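PDB 1Y0K: DUF1780 domain-containing protein from Pseudomonas aeruginosa, which is of unknown function but belongs to a family of putative endonucleases in the PD-(D/E)XK nuclease clan. Local coordinates for residues A[3-6]-A[7-10]; A[24-27]-A[28-32]; A[43-47]-A[48-52]. One frame throughout, in Å; residues are numbered along the deposited sequence.

Interaction 1. Residues A[3-6]-A[7-10]; sequences EADY and LRLL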
loop_
_atom_site.group_PDB
_atom_site.type_symbol
_atom_site.label_atom_id
_atom_site.label_comp_id
_atom_site.label_asym_id
_atom_site.label_seq_id
_atom_site.Cartn_x
_atom_site.Cartn_y
_atom_site.Cartn_z
ATOM N N GLU A 3 -4.922 26.995 0.128
ATOM C CA GLU A 3 -4.857 25.676 0.773
ATOM C C GLU A 3 -6.189 24.923 0.740
ATOM O O GLU A 3 -6.217 23.701 0.525
ATOM C CB GLU A 3 -4.348 25.801 2.213
ATOM C CG GLU A 3 -4.192 24.456 2.913
ATOM C CD GLU A 3 -4.052 24.569 4.424
ATOM O OE1 GLU A 3 -4.401 25.622 5.001
ATOM O OE2 GLU A 3 -3.599 23.581 5.041
ATOM N N ALA A 4 -7.283 25.653 0.963
ATOM C CA ALA A 4 -8.620 25.063 1.013
ATOM C C ALA A 4 -8.936 24.372 -0.305
ATOM O O ALA A 4 -9.397 23.233 -0.324
ATOM C CB ALA A 4 -9.656 26.123 1.317
ATOM N N ASP A 5 -8.656 25.053 -1.411
ATOM C CA ASP A 5 -8.938 24.485 -2.721
ATOM C C ASP A 5 -7.982 23.333 -3.040
ATOM O O ASP A 5 -8.372 22.384 -3.715
ATOM C CB ASP A 5 -8.937 25.552 -3.820
ATOM C CG ASP A 5 -10.240 26.366 -3.864
ATOM O OD1 ASP A 5 -11.284 25.896 -3.336
ATOM O OD2 ASP A 5 -10.217 27.484 -4.438
ATOM N N TYR A 6 -6.754 23.396 -2.526
ATOM C CA TYR A 6 -5.810 22.274 -2.727
ATOM C C TYR A 6 -6.275 21.013 -1.994
ATOM O O TYR A 6 -6.267 19.912 -2.552
ATOM C CB TYR A 6 -4.372 22.636 -2.333
ATOM C CG TYR A 6 -3.375 21.551 -2.711
ATOM C CD1 TYR A 6 -3.212 21.161 -4.042
ATOM C CD2 TYR A 6 -2.606 20.908 -1.734
ATOM C CE1 TYR A 6 -2.309 20.153 -4.401
ATOM C CE2 TYR A 6 -1.690 19.906 -2.082
ATOM C CZ TYR A 6 -1.551 19.535 -3.418
ATOM O OH TYR A 6 -0.659 18.544 -3.784
ATOM N N LEU A 7 -6.705 21.187 -0.751
ATOM C CA LEU A 7 -7.238 20.078 0.033
ATOM C C LEU A 7 -8.512 19.525 -0.615
ATOM O O LEU A 7 -8.740 18.309 -0.606
ATOM C CB LEU A 7 -7.503 20.527 1.474
ATOM C CG LEU A 7 -6.298 20.755 2.391
ATOM C CD1 LEU A 7 -6.730 21.421 3.685
ATOM C CD2 LEU A 7 -5.580 19.431 2.679
ATOM N N ARG A 8 -9.335 20.414 -1.184
ATOM C CA ARG A 8 -10.508 19.990 -1.963
ATOM C C ARG A 8 -10.118 19.133 -3.167
ATOM O O ARG A 8 -10.758 18.120 -3.441
ATOM C CB ARG A 8 -11.324 21.187 -2.442
ATOM C CG ARG A 8 -12.252 21.739 -1.389
ATOM C CD ARG A 8 -13.043 22.934 -1.909
ATOM N NE ARG A 8 -13.757 23.544 -0.799
ATOM C CZ ARG A 8 -13.462 24.718 -0.250
ATOM N NH1 ARG A 8 -12.482 25.477 -0.732
ATOM N NH2 ARG A 8 -14.181 25.145 0.783
ATOM N N LEU A 9 -9.077 19.551 -3.883
ATOM C CA LEU A 9 -8.553 18.782 -5.004
ATOM C C LEU A 9 -8.174 17.379 -4.516
ATOM O O LEU A 9 -8.548 16.380 -5.120
ATOM C CB LEU A 9 -7.317 19.482 -5.597
ATOM C CG LEU A 9 -6.731 19.009 -6.934
ATOM C CD1 LEU A 9 -5.636 19.983 -7.395
ATOM C CD2 LEU A 9 -6.177 17.600 -6.860
ATOM N N LEU A 10 -7.430 17.311 -3.419
ATOM C CA LEU A 10 -7.004 16.009 -2.899
ATOM C C LEU A 10 -8.188 15.144 -2.433
ATOM O O LEU A 10 -8.163 13.923 -2.580
ATOM C CB LEU A 10 -5.965 16.181 -1.791
ATOM C CG LEU A 10 -4.666 16.881 -2.193
ATOM C CD1 LEU A 10 -3.769 17.034 -0.979
ATOM C CD2 LEU A 10 -3.934 16.107 -3.310
#
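R8 reaches back one turn to D5 near the start of helix 3-23, its NH1 forming a salt bridge with D5 OD1. At the root of the side chain, R8 CB lies 3.4 Å from D5 O and 3.5 Å from A4 O. R8 CG keeps close to A4 O, and R8 CD comes within 3.7 Å of D5 OD1. R8 is extended from CG to NE, which brings R8 NH1 to D5 OD1 at 2.9 Å. That bond is bent, with an N-H...O angle of 139°, and the nitrogen comes from above the carboxylate, whose plane is turned 60° from the guanidinium. R8 NH1 also touches A4 CB at 3.5 Å. Elsewhere round the helix, Y6 has its CG anti to the backbone N (chi1 -172°), which carries the ring forward over the next turn, where L10 crosses it at a slant: L10 CD1 packs 3.7 Å from Y6 CE2, and L10 CG stands over one ring face near the rim. E3 and L7 run side by side, E3 CG 4.0 Å from L7 CD1. The amides of L7 to L10 bond to the carbonyls of E3 to Y6: the i to i+4 pattern of an alpha-helix, with an i to i+3 salt bridge on its surface.

Interaction 2. Residues A[24-27]-A[28-32]; sequences ARKW and DRERW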
loop_
_atom_site.group_PDB
_atom_site.type_symbol
_atom_site.label_atom_id
_atom_site.label_comp_id
_atom_site.label_asym_id
_atom_site.label_seq_id
_atom_site.Cartn_x
_atom_site.Cartn_y
_atom_site.Cartn_z
ATOM N N ALA A 24 -14.749 -2.018 -9.325
ATOM C CA ALA A 24 -13.783 -2.918 -9.959
ATOM C C ALA A 24 -13.987 -4.360 -9.501
ATOM O O ALA A 24 -14.518 -4.601 -8.418
ATOM C CB ALA A 24 -12.364 -2.465 -9.654
ATOM N N ARG A 25 -13.561 -5.309 -10.334
ATOM C CA ARG A 25 -13.563 -6.724 -9.965
ATOM C C ARG A 25 -12.393 -7.018 -9.028
ATOM O O ARG A 25 -11.391 -6.305 -9.063
ATOM C CB ARG A 25 -13.483 -7.595 -11.218
ATOM C CG ARG A 25 -14.713 -7.471 -12.105
ATOM C CD ARG A 25 -14.541 -8.222 -13.412
ATOM N NE ARG A 25 -15.837 -8.503 -14.022
ATOM C CZ ARG A 25 -16.491 -7.679 -14.833
ATOM N NH1 ARG A 25 -15.978 -6.494 -15.159
ATOM N NH2 ARG A 25 -17.666 -8.044 -15.325
ATOM N N LYS A 26 -12.515 -8.077 -8.220
ATOM C CA LYS A 26 -11.570 -8.338 -7.118
ATOM C C LYS A 26 -10.089 -8.479 -7.519
ATOM O O LYS A 26 -9.231 -7.738 -7.012
ATOM C CB LYS A 26 -12.011 -9.532 -6.264
ATOM C CG LYS A 26 -11.128 -9.733 -5.035
ATOM C CD LYS A 26 -11.545 -10.927 -4.192
ATOM C CE LYS A 26 -10.595 -11.097 -3.014
ATOM N NZ LYS A 26 -9.275 -11.642 -3.434
ATOM N N TRP A 27 -9.778 -9.423 -8.402
ATOM C CA TRP A 27 -8.382 -9.600 -8.782
ATOM C C TRP A 27 -7.869 -8.411 -9.591
ATOM O O TRP A 27 -6.733 -7.971 -9.409
ATOM C CB TRP A 27 -8.121 -10.914 -9.532
ATOM C CG TRP A 27 -6.634 -11.214 -9.538
ATOM C CD1 TRP A 27 -5.893 -11.720 -8.502
ATOM C CD2 TRP A 27 -5.717 -10.988 -10.612
ATOM N NE1 TRP A 27 -4.575 -11.830 -8.871
ATOM C CE2 TRP A 27 -4.435 -11.384 -10.158
ATOM C CE3 TRP A 27 -5.852 -10.488 -11.917
ATOM C CZ2 TRP A 27 -3.298 -11.306 -10.964
ATOM C CZ3 TRP A 27 -4.715 -10.408 -12.718
ATOM C CH2 TRP A 27 -3.457 -10.812 -12.236
ATOM N N ASP A 28 -8.715 -7.880 -10.464
ATOM C CA ASP A 28 -8.356 -6.694 -11.237
ATOM C C ASP A 28 -8.003 -5.511 -10.313
ATOM O O ASP A 28 -7.033 -4.803 -10.556
ATOM C CB ASP A 28 -9.490 -6.314 -12.183
ATOM C CG ASP A 28 -9.171 -5.085 -13.015
ATOM O OD1 ASP A 28 -8.337 -5.195 -13.943
ATOM O OD2 ASP A 28 -9.769 -4.021 -12.745
ATOM N N ARG A 29 -8.797 -5.326 -9.265
ATOM C CA ARG A 29 -8.562 -4.309 -8.240
ATOM C C ARG A 29 -7.187 -4.487 -7.593
ATOM O O ARG A 29 -6.437 -3.524 -7.425
ATOM C CB ARG A 29 -9.644 -4.440 -7.163
ATOM C CG ARG A 29 -9.829 -3.250 -6.254
ATOM C CD ARG A 29 -11.228 -3.272 -5.649
ATOM N NE ARG A 29 -11.557 -4.577 -5.084
ATOM C CZ ARG A 29 -12.790 -5.041 -4.910
ATOM N NH1 ARG A 29 -13.850 -4.312 -5.262
ATOM N NH2 ARG A 29 -12.959 -6.243 -4.380
ATOM N N GLU A 30 -6.879 -5.724 -7.213
ATOM C CA GLU A 30 -5.611 -6.050 -6.566
ATOM C C GLU A 30 -4.432 -5.859 -7.513
ATOM O O GLU A 30 -3.402 -5.294 -7.120
ATOM C CB GLU A 30 -5.658 -7.468 -5.983
ATOM C CG GLU A 30 -6.552 -7.542 -4.750
ATOM C CD GLU A 30 -7.192 -8.902 -4.530
ATOM O OE1 GLU A 30 -6.910 -9.855 -5.294
ATOM O OE2 GLU A 30 -8.007 -9.006 -3.583
ATOM N N ARG A 31 -4.591 -6.297 -8.760
ATOM C CA ARG A 31 -3.556 -6.091 -9.780
ATOM C C ARG A 31 -3.354 -4.594 -10.046
ATOM O O ARG A 31 -2.221 -4.121 -10.189
ATOM C CB ARG A 31 -3.922 -6.814 -11.076
ATOM C CG ARG A 31 -2.740 -6.972 -12.020
ATOM C CD ARG A 31 -3.169 -7.035 -13.467
ATOM N NE ARG A 31 -3.805 -5.780 -13.841
ATOM C CZ ARG A 31 -5.104 -5.628 -14.042
ATOM N NH1 ARG A 31 -5.584 -4.429 -14.331
ATOM N NH2 ARG A 31 -5.921 -6.670 -13.958
ATOM N N TRP A 32 -4.452 -3.847 -10.081
ATOM C CA TRP A 32 -4.395 -2.409 -10.307
ATOM C C TRP A 32 -3.542 -1.757 -9.214
ATOM O O TRP A 32 -2.697 -0.930 -9.517
ATOM C CB TRP A 32 -5.822 -1.830 -10.346
ATOM C CG TRP A 32 -5.944 -0.315 -10.432
ATOM C CD1 TRP A 32 -6.101 0.429 -11.562
ATOM C CD2 TRP A 32 -5.978 0.606 -9.333
ATOM N NE1 TRP A 32 -6.204 1.771 -11.241
ATOM C CE2 TRP A 32 -6.136 1.904 -9.877
ATOM C CE3 TRP A 32 -5.884 0.461 -7.935
ATOM C CZ2 TRP A 32 -6.198 3.051 -9.075
ATOM C CZ3 TRP A 32 -5.952 1.606 -7.128
ATOM C CH2 TRP A 32 -6.110 2.887 -7.705
HETATM O O HOH W 1 -12.257 -4.240 -12.759
#
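D28, first of the second segment, is linked to the N-cap residue R25 through a water, which accepts from R25 N at 3.0 Å and donates to D28 OD2, joining the helix start to the first turn. The other oxygen, D28 OD1, takes both NH1 and NH2 of R31, an end-on grip on a single atom from the same face of the carboxylate. R29 closes the first backbone bond, R29 N to R25 O at 2.8 Å; its guanidinium, turned back by a bend at chi3 (49°), lies with one face toward K26 N, and NH1 bonds to L21 O of the preceding helix. E30 extends its carboxylate back along the helix to K26, where K26 NZ forms a salt bridge with E30 OE2 at 2.9 Å, on the syn lone pair. Against W27, R31 packs its aliphatic part: R31 CB makes a CH-pi contact over the six-membered ring of W27, 4.2 Å from its centroid and 15° off the normal, while R31 CD approaches W27 CZ3 to 3.8 Å. The grip on D28 and the packing on the indole together probably limit rotation of the R31 guanidinium. W32 turns away to meet F20 of helix 3-23 and F144 of strand 140-146. Helix 26-40 therefore starts against the sheet, W27 bonding through NE1 to D59 O and resting on F50 and V60, E30 reaching V60 and V69, and R29 touching F71 of strand 65-73.

Interaction 3. Residues A[43-47]-A[48-52]; sequences VPYRQ and EDFAA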
loop_
_atom_site.group_PDB
_atom_site.type_symbol
_atom_site.label_atom_id
_atom_site.label_comp_id
_atom_site.label_asym_id
_atom_site.label_seq_id
_atom_site.Cartn_x
_atom_site.Cartn_y
_atom_site.Cartn_z
ATOM N N VAL A 43 9.330 0.865 -11.604
ATOM C CA VAL A 43 9.751 -0.506 -11.834
ATOM C C VAL A 43 9.029 -0.976 -13.096
ATOM O O VAL A 43 7.795 -1.025 -13.124
ATOM C CB VAL A 43 9.394 -1.421 -10.621
ATOM C CG1 VAL A 43 9.633 -2.889 -10.955
ATOM C CG2 VAL A 43 10.179 -1.002 -9.380
ATOM N N PRO A 44 9.793 -1.291 -14.156
ATOM C CA PRO A 44 9.183 -1.734 -15.422
ATOM C C PRO A 44 8.409 -3.046 -15.305
ATOM O O PRO A 44 8.789 -3.940 -14.545
ATOM C CB PRO A 44 10.380 -1.918 -16.359
ATOM C CG PRO A 44 11.579 -1.996 -15.468
ATOM C CD PRO A 44 11.265 -1.240 -14.223
ATOM N N TYR A 45 7.326 -3.157 -16.066
ATOM C CA TYR A 45 6.554 -4.387 -16.097
ATOM C C TYR A 45 5.858 -4.553 -17.438
ATOM O O TYR A 45 5.612 -3.577 -18.153
ATOM C CB TYR A 45 5.523 -4.408 -14.956
ATOM C CG TYR A 45 4.463 -3.323 -15.008
ATOM C CD1 TYR A 45 3.282 -3.516 -15.724
ATOM C CD2 TYR A 45 4.627 -2.117 -14.316
ATOM C CE1 TYR A 45 2.300 -2.543 -15.765
ATOM C CE2 TYR A 45 3.645 -1.124 -14.357
ATOM C CZ TYR A 45 2.487 -1.348 -15.086
ATOM O OH TYR A 45 1.500 -0.392 -15.130
ATOM N N ARG A 46 5.557 -5.799 -17.774
ATOM C CA ARG A 46 4.669 -6.093 -18.882
ATOM C C ARG A 46 3.428 -6.721 -18.268
ATOM O O ARG A 46 3.489 -7.255 -17.157
ATOM C CB ARG A 46 5.336 -7.039 -19.878
ATOM C CG ARG A 46 6.647 -6.521 -20.463
ATOM C CD ARG A 46 7.140 -7.410 -21.601
ATOM N NE ARG A 46 6.134 -7.541 -22.656
ATOM C CZ ARG A 46 6.003 -6.709 -23.686
ATOM N NH1 ARG A 46 6.825 -5.675 -23.826
ATOM N NH2 ARG A 46 5.046 -6.916 -24.584
ATOM N N GLN A 47 2.304 -6.658 -18.972
ATOM C CA GLN A 47 1.039 -7.143 -18.422
ATOM C C GLN A 47 1.100 -8.617 -18.027
ATOM O O GLN A 47 0.502 -9.023 -17.029
ATOM C CB GLN A 47 -0.106 -6.920 -19.415
ATOM C CG GLN A 47 -1.459 -6.789 -18.755
ATOM C CD GLN A 47 -1.542 -5.570 -17.849
ATOM O OE1 GLN A 47 -1.100 -4.470 -18.208
ATOM N NE2 GLN A 47 -2.100 -5.762 -16.665
ATOM N N GLU A 48 1.829 -9.404 -18.818
ATOM C CA GLU A 48 2.015 -10.841 -18.588
ATOM C C GLU A 48 2.788 -11.165 -17.299
ATOM O O GLU A 48 2.771 -12.308 -16.833
ATOM C CB GLU A 48 2.731 -11.476 -19.788
ATOM C CG GLU A 48 3.969 -10.709 -20.245
ATOM C CD GLU A 48 3.697 -9.706 -21.386
ATOM O OE1 GLU A 48 2.612 -9.062 -21.434
ATOM O OE2 GLU A 48 4.598 -9.559 -22.244
ATOM N N ASP A 49 3.466 -10.168 -16.727
ATOM C CA ASP A 49 4.229 -10.373 -15.495
ATOM C C ASP A 49 3.382 -10.638 -14.244
ATOM O O ASP A 49 3.903 -11.136 -13.252
ATOM C CB ASP A 49 5.168 -9.202 -15.212
ATOM C CG ASP A 49 6.247 -9.035 -16.267
ATOM O OD1 ASP A 49 6.633 -10.037 -16.910
ATOM O OD2 ASP A 49 6.726 -7.891 -16.426
ATOM N N PHE A 50 2.100 -10.277 -14.273
ATOM C CA PHE A 50 1.223 -10.498 -13.120
ATOM C C PHE A 50 0.495 -11.830 -13.237
ATOM O O PHE A 50 -0.008 -12.177 -14.309
ATOM C CB PHE A 50 0.211 -9.359 -12.988
ATOM C CG PHE A 50 0.842 -8.008 -12.941
ATOM C CD1 PHE A 50 0.939 -7.231 -14.090
ATOM C CD2 PHE A 50 1.382 -7.526 -11.753
ATOM C CE1 PHE A 50 1.543 -5.990 -14.053
ATOM C CE2 PHE A 50 1.985 -6.290 -11.706
ATOM C CZ PHE A 50 2.069 -5.517 -12.857
ATOM N N ALA A 51 0.446 -12.568 -12.136
ATOM C CA ALA A 51 -0.269 -13.833 -12.095
ATOM C C ALA A 51 -0.925 -14.034 -10.738
ATOM O O ALA A 51 -0.496 -13.456 -9.735
ATOM C CB ALA A 51 0.672 -14.986 -12.414
ATOM N N ALA A 52 -1.980 -14.842 -10.713
ATOM C CA ALA A 52 -2.590 -15.230 -9.445
ATOM C C ALA A 52 -1.996 -16.567 -8.986
ATOM O O ALA A 52 -1.740 -17.449 -9.816
ATOM C CB ALA A 52 -4.102 -15.314 -9.584
HETATM O O HOH W 2 -1.498 -10.660 -16.141
#
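E48 and R46 are joined by a salt bridge at a 3-10 turn, 47-49, that leads from the loop after helix 26-40 into the short, weakly bonded strand 50-51, outermost in the mixed sheet. E48 puts its CG between the backbone N and the carbonyl carbon (chi1 48°) and bends again at chi2, folding the carboxylate back beside R46. The two side chains run side by side, pointing the same way: E48 CD touches R46 CB at 3.5 Å, and E48 OE2 receives R46 NE at 2.6 Å. NE-H points almost straight at the oxygen and OE2 lies in the guanidinium plane, yet the nitrogen stands above the carboxylate plane. Q47, between them, bears on the turn chiefly through its backbone. Its carbonyl oxygen takes a weak bond from F50 N, and a water donates to both Q47 O and F50 O, linking the two carbonyls. F50 aims the edge of its ring at the face of Y45 in an offset edge-to-face pair, centroids 5.3 Å apart and planes at 67°. F50 also meets the ring of F62, in strand 60-62, and the phenol of Y45 bonds through OH to E39 of helix 26-40. D49 bonds to R46 twice: D49 N donates to R46 O at 2.9 Å, closing the 3-10 turn, and its carboxylate turns back to the amide of R46, where N-H points nearly straight (176°) at D49 OD2, the R46 N to D49 OD2 distance being 2.7 Å and the nitrogen above the carboxylate plane.

How the interactions relate
The three interactions follow one another along the chain. Interaction 1 begins helix 3-23, interaction 2 begins helix 26-40, and interaction 3 leads from that second helix into strand 50-51. Interaction 1 stands apart, its centre about 28 Å from that of interaction 2 and 34 Å from that of interaction 3, at the N-terminal end of helix 3-23. Interactions 2 and 3 have centres about 14 Å apart and touch: W27 packs on A51 and A52, and R31 lies against Q47 and F50. The start of helix 26-40 is thereby joined to the edge strand of the seven-stranded mixed sheet, an alpha/beta arrangement consistent with the nuclease clan.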